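Local coordinates for CRISPR-associated protein, Cse1 family (Acidimicrobium ferrooxidans, PDB 4H3T) that probably serves as the large subunit of a type I-E CRISPR Cascade complex, helping it to recognise foreign DNA during bacterial defence, at residues R484-R496 against F521-S533. The protein carries 1 engineered substitution. Sequence-based numbering, arbitrary orientation. Where two conformers were deposited one is given.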
loop_
_atom_site.group_PDB
_atom_site.type_symbol
_atom_site.label_atom_id
_atom_site.label_comp_id
_atom_site.label_asym_id
_atom_site.label_seq_id
_atom_site.Cartn_x
_atom_site.Cartn_y
_atom_site.Cartn_z
ATOM N N ARG A 484 21.662 18.882 -2.086
ATOM C CA ARG A 484 22.622 17.785 -2.332
ATOM C C ARG A 484 23.799 17.949 -1.344
ATOM O O ARG A 484 24.089 17.030 -0.582
ATOM C CB ARG A 484 23.084 17.847 -3.811
ATOM C CG ARG A 484 23.957 16.717 -4.284
ATOM C CD ARG A 484 24.247 16.843 -5.788
ATOM N NE ARG A 484 23.201 16.270 -6.660
ATOM C CZ ARG A 484 23.097 14.997 -7.026
ATOM N NH1 ARG A 484 23.965 14.098 -6.591
ATOM N NH2 ARG A 484 22.154 14.623 -7.868
ATOM N N ALA A 485 24.381 19.174 -1.256
ATOM C CA ALA A 485 25.454 19.470 -0.303
ATOM C C ALA A 485 24.950 19.396 1.177
ATOM O O ALA A 485 25.651 18.844 2.046
ATOM C CB ALA A 485 26.091 20.829 -0.613
ATOM N N GLU A 486 23.740 19.876 1.463
ATOM C CA GLU A 486 23.185 19.771 2.830
ATOM C C GLU A 486 23.000 18.348 3.289
ATOM O O GLU A 486 23.340 18.015 4.426
ATOM C CB GLU A 486 21.812 20.437 2.920
ATOM C CG GLU A 486 21.957 21.956 2.786
ATOM C CD GLU A 486 20.633 22.631 2.476
ATOM O OE1 GLU A 486 19.588 21.948 2.353
ATOM O OE2 GLU A 486 20.656 23.865 2.337
ATOM N N TRP A 487 22.429 17.513 2.419
ATOM C CA TRP A 487 22.197 16.128 2.774
ATOM C C TRP A 487 23.571 15.407 3.023
ATOM O O TRP A 487 23.703 14.635 3.974
ATOM C CB TRP A 487 21.416 15.425 1.679
ATOM C CG TRP A 487 21.128 13.986 1.999
ATOM C CD1 TRP A 487 21.587 12.873 1.338
ATOM C CD2 TRP A 487 20.299 13.509 3.058
ATOM N NE1 TRP A 487 21.110 11.736 1.940
ATOM C CE2 TRP A 487 20.277 12.097 2.972
ATOM C CE3 TRP A 487 19.555 14.141 4.074
ATOM C CZ2 TRP A 487 19.570 11.305 3.886
ATOM C CZ3 TRP A 487 18.867 13.349 4.985
ATOM C CH2 TRP A 487 18.862 11.960 4.878
ATOM N N ALA A 488 24.572 15.706 2.194
ATOM C CA ALA A 488 25.902 15.101 2.333
ATOM C C ALA A 488 26.480 15.370 3.732
ATOM O O ALA A 488 26.979 14.456 4.385
ATOM C CB ALA A 488 26.862 15.631 1.267
ATOM N N ALA A 489 26.472 16.626 4.152
ATOM C CA ALA A 489 26.968 17.000 5.481
ATOM C C ALA A 489 26.110 16.388 6.615
ATOM O O ALA A 489 26.661 16.011 7.640
ATOM C CB ALA A 489 27.019 18.534 5.627
ATOM N N LEU A 490 24.775 16.347 6.482
ATOM C CA LEU A 490 23.932 15.739 7.526
ATOM C C LEU A 490 24.260 14.234 7.685
ATOM O O LEU A 490 24.531 13.757 8.789
ATOM C CB LEU A 490 22.453 15.967 7.179
ATOM C CG LEU A 490 21.453 15.534 8.233
ATOM C CD1 LEU A 490 20.214 16.446 8.198
ATOM C CD2 LEU A 490 21.150 13.992 8.149
ATOM N N VAL A 491 24.336 13.508 6.583
ATOM C CA VAL A 491 24.601 12.066 6.665
ATOM C C VAL A 491 25.987 11.794 7.265
ATOM O O VAL A 491 26.106 10.898 8.096
ATOM C CB VAL A 491 24.423 11.398 5.289
ATOM C CG1 VAL A 491 24.923 9.952 5.294
ATOM C CG2 VAL A 491 22.974 11.454 4.834
ATOM N N GLU A 492 27.002 12.568 6.878
ATOM C CA GLU A 492 28.346 12.384 7.450
ATOM C C GLU A 492 28.358 12.585 8.953
ATOM O O GLU A 492 29.039 11.835 9.651
ATOM C CB GLU A 492 29.364 13.385 6.869
ATOM C CG GLU A 492 29.859 13.081 5.476
ATOM C CD GLU A 492 31.136 13.867 5.216
ATOM O OE1 GLU A 492 31.033 15.018 4.721
ATOM O OE2 GLU A 492 32.208 13.415 5.685
ATOM N N ALA A 493 27.706 13.664 9.418
ATOM C CA ALA A 493 27.611 13.991 10.843
ATOM C C ALA A 493 26.907 12.859 11.616
ATOM O O ALA A 493 27.403 12.447 12.656
ATOM C CB ALA A 493 26.900 15.326 11.055
ATOM N N VAL A 494 25.835 12.282 11.070
ATOM C CA VAL A 494 25.158 11.174 11.738
ATOM C C VAL A 494 26.086 9.958 11.728
ATOM O O VAL A 494 26.281 9.338 12.766
ATOM C CB VAL A 494 23.777 10.873 11.111
ATOM C CG1 VAL A 494 23.170 9.596 11.706
ATOM C CG2 VAL A 494 22.846 12.063 11.297
ATOM N N ALA A 495 26.740 9.680 10.595
ATOM C CA ALA A 495 27.604 8.490 10.485
ATOM C C ALA A 495 28.815 8.579 11.407
ATOM O O ALA A 495 29.135 7.593 12.070
ATOM C CB ALA A 495 28.048 8.273 9.028
ATOM N N ARG A 496 29.412 9.775 11.559
ATOM C CA ARG A 496 30.563 9.939 12.479
ATOM C C ARG A 496 30.145 9.855 13.947
ATOM O O ARG A 496 30.910 9.371 14.758
ATOM C CB ARG A 496 31.268 11.270 12.198
ATOM C CG ARG A 496 32.040 11.186 10.874
ATOM C CD ARG A 496 32.583 12.562 10.411
ATOM N NE ARG A 496 33.967 12.442 9.929
ATOM C CZ ARG A 496 35.080 12.682 10.640
ATOM N NH1 ARG A 496 35.002 13.075 11.912
ATOM N NH2 ARG A 496 36.279 12.541 10.079
ATOM N N PHE A 521 36.221 3.060 7.149
ATOM C CA PHE A 521 34.929 3.792 7.186
ATOM C C PHE A 521 35.109 5.193 6.564
ATOM O O PHE A 521 34.371 5.601 5.653
ATOM C CB PHE A 521 34.406 3.884 8.662
ATOM C CG PHE A 521 33.487 5.034 9.001
ATOM C CD1 PHE A 521 32.209 5.093 8.479
ATOM C CD2 PHE A 521 33.944 6.118 9.737
ATOM C CE1 PHE A 521 31.384 6.171 8.734
ATOM C CE2 PHE A 521 33.098 7.188 10.028
ATOM C CZ PHE A 521 31.839 7.223 9.489
ATOM N N ARG A 522 36.099 5.910 7.044
ATOM C CA ARG A 522 36.330 7.281 6.590
ATOM C C ARG A 522 36.727 7.341 5.073
ATOM O O ARG A 522 36.251 8.244 4.361
ATOM C CB ARG A 522 37.385 7.972 7.500
ATOM C CG ARG A 522 37.630 9.438 7.237
ATOM C CD ARG A 522 38.967 9.926 7.798
ATOM N NE ARG A 522 40.043 9.736 6.814
ATOM C CZ ARG A 522 41.055 8.868 6.889
ATOM N NH1 ARG A 522 41.199 8.081 7.960
ATOM N NH2 ARG A 522 41.947 8.796 5.909
ATOM N N ARG A 523 37.527 6.377 4.576
ATOM C CA ARG A 523 37.904 6.356 3.162
ATOM C C ARG A 523 36.683 6.029 2.275
ATOM O O ARG A 523 36.527 6.610 1.207
ATOM C CB ARG A 523 39.059 5.339 2.857
ATOM C CG ARG A 523 40.444 5.795 3.353
ATOM C CD ARG A 523 41.653 4.801 3.092
ATOM N NE ARG A 523 41.185 3.463 2.657
ATOM C CZ ARG A 523 41.229 2.309 3.344
ATOM N NH1 ARG A 523 41.800 2.252 4.544
ATOM N NH2 ARG A 523 40.723 1.199 2.820
HETATM N N MSE A 524 35.873 5.071 2.691
HETATM C CA MSE A 524 34.694 4.707 1.918
HETATM C C MSE A 524 33.701 5.866 1.880
HETATM O O MSE A 524 33.167 6.199 0.823
HETATM C CB MSE A 524 34.018 3.472 2.468
HETATM C CG MSE A 524 32.779 3.128 1.644
HETATM SE SE MSE A 524 31.946 1.385 1.798
HETATM C CE MSE A 524 30.434 2.021 0.610
ATOM N N LEU A 525 33.464 6.468 3.028
ATOM C CA LEU A 525 32.539 7.590 3.150
ATOM C C LEU A 525 32.981 8.768 2.247
ATOM O O LEU A 525 32.149 9.317 1.539
ATOM C CB LEU A 525 32.457 8.061 4.600
ATOM C CG LEU A 525 31.405 9.155 4.905
ATOM C CD1 LEU A 525 29.973 8.649 4.565
ATOM C CD2 LEU A 525 31.547 9.649 6.379
ATOM N N ALA A 526 34.289 9.090 2.233
ATOM C CA ALA A 526 34.875 10.143 1.404
ATOM C C ALA A 526 34.650 9.834 -0.085
ATOM O O ALA A 526 34.212 10.707 -0.830
ATOM C CB ALA A 526 36.377 10.294 1.682
ATOM N N ARG A 527 34.876 8.572 -0.497
ATOM C CA ARG A 527 34.638 8.158 -1.874
ATOM C C ARG A 527 33.160 8.327 -2.250
ATOM O O ARG A 527 32.851 8.839 -3.331
ATOM C CB ARG A 527 35.057 6.707 -2.101
ATOM C CG ARG A 527 35.220 6.335 -3.561
ATOM C CD ARG A 527 35.604 4.877 -3.712
ATOM N NE ARG A 527 36.939 4.591 -3.179
ATOM C CZ ARG A 527 38.098 4.821 -3.806
ATOM N NH1 ARG A 527 38.113 5.383 -5.015
ATOM N NH2 ARG A 527 39.249 4.508 -3.222
ATOM N N ALA A 528 32.246 7.884 -1.391
ATOM C CA ALA A 528 30.824 8.022 -1.700
ATOM C C ALA A 528 30.405 9.518 -1.754
ATOM O O ALA A 528 29.591 9.912 -2.578
ATOM C CB ALA A 528 30.010 7.304 -0.655
ATOM N N ARG A 529 30.911 10.300 -0.819
ATOM C CA ARG A 529 30.684 11.747 -0.710
ATOM C C ARG A 529 31.124 12.489 -2.008
ATOM O O ARG A 529 30.410 13.348 -2.503
ATOM C CB ARG A 529 31.511 12.305 0.457
ATOM C CG ARG A 529 30.793 13.189 1.410
ATOM C CD ARG A 529 30.884 14.594 1.000
ATOM N NE ARG A 529 30.636 15.456 2.147
ATOM C CZ ARG A 529 30.389 16.744 2.072
ATOM N NH1 ARG A 529 30.373 17.360 0.887
ATOM N NH2 ARG A 529 30.175 17.445 3.179
ATOM N N ASN A 530 32.269 12.095 -2.570
ATOM C CA ASN A 530 32.766 12.708 -3.802
ATOM C C ASN A 530 31.827 12.357 -4.984
ATOM O O ASN A 530 31.508 13.236 -5.755
ATOM C CB ASN A 530 34.219 12.285 -4.067
ATOM C CG ASN A 530 34.786 12.931 -5.286
ATOM O OD1 ASN A 530 34.871 14.164 -5.365
ATOM N ND2 ASN A 530 35.040 12.135 -6.315
ATOM N N GLU A 531 31.294 11.136 -5.040
ATOM C CA GLU A 531 30.349 10.731 -6.077
ATOM C C GLU A 531 28.996 11.447 -5.912
ATOM O O GLU A 531 28.333 11.750 -6.907
ATOM C CB GLU A 531 30.151 9.194 -6.008
ATOM C CG GLU A 531 29.081 8.565 -6.895
ATOM C CD GLU A 531 28.773 7.126 -6.496
ATOM O OE1 GLU A 531 27.573 6.770 -6.393
ATOM O OE2 GLU A 531 29.740 6.371 -6.235
ATOM N N PHE A 532 28.582 11.716 -4.676
ATOM C CA PHE A 532 27.284 12.314 -4.431
ATOM C C PHE A 532 27.289 13.835 -4.565
ATOM O O PHE A 532 26.421 14.389 -5.221
ATOM C CB PHE A 532 26.762 11.931 -3.036
ATOM C CG PHE A 532 25.427 12.578 -2.659
ATOM C CD1 PHE A 532 24.337 12.506 -3.508
ATOM C CD2 PHE A 532 25.279 13.260 -1.457
ATOM C CE1 PHE A 532 23.097 13.078 -3.147
ATOM C CE2 PHE A 532 24.055 13.852 -1.112
ATOM C CZ PHE A 532 22.977 13.775 -1.973
ATOM N N SER A 533 28.225 14.491 -3.876
ATOM C CA SER A 533 28.311 15.944 -3.785
ATOM C C SER A 533 29.809 16.348 -3.924
ATOM O O SER A 533 30.510 16.585 -2.930
ATOM C CB SER A 533 27.693 16.364 -2.451
ATOM O OG SER A 533 27.508 17.753 -2.303
#
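The ring of Phe-532 receives CG of Arg-484 over one face, a CH-pi contact with the carbon 4.1 Å from the ring centroid, and turns its edge to the backbone N of Ala-488. The same rim, at CE2, meets the edge of the Trp-487 indole, coming within 3.6 Å of CD1; the two ring planes are nearly perpendicular, at 86°. One face of that indole carries CG2 of Val-491 from its own helix, and its NE1 is bonded to the backbone O of Ala-405. The guanidinium of Arg-529 lies flat on CB of Ala-488, the methyl centred 3.8 Å from CZ, and a side chain as short as alanine's lets the plane settle close to the helix. Its edge goes to Glu-492: NE donates to OE1 over 2.6 Å, and NH2 adds a weak bond to the same oxygen. The carboxylate stands at 89° to the guanidinium, and NE reaches OE1 from above the carboxylate plane. With an alanine in place of Arg-529, Glu-492 would probably lose its salt-bridge mate and the methyl of Ala-488 its flat cover. These residues join helices 481-504 and 511-532, whose segments 484-496 and 521-532 run antiparallel, their axes 10.5 Å apart at the closest, in the C-terminal helical bundle of Cse1, where helix 397-415 supplies Phe-408 against Phe-532. Where helix 511-532 ends, Arg-484, long enough to reach the last turn of the other helix, bends at chi3 (-85°) and lets NH1 donate to Phe-532 O at 2.8 Å, in the carbonyl plane; NH2 forms a salt bridge with Asp-404. Toward the other end, the apolar branch CD2 of Leu-525 lies against CG of Glu-492, and the Phe-521 ring meets CB of Ala-495 edge-on, CE1 4.0 Å from that methyl.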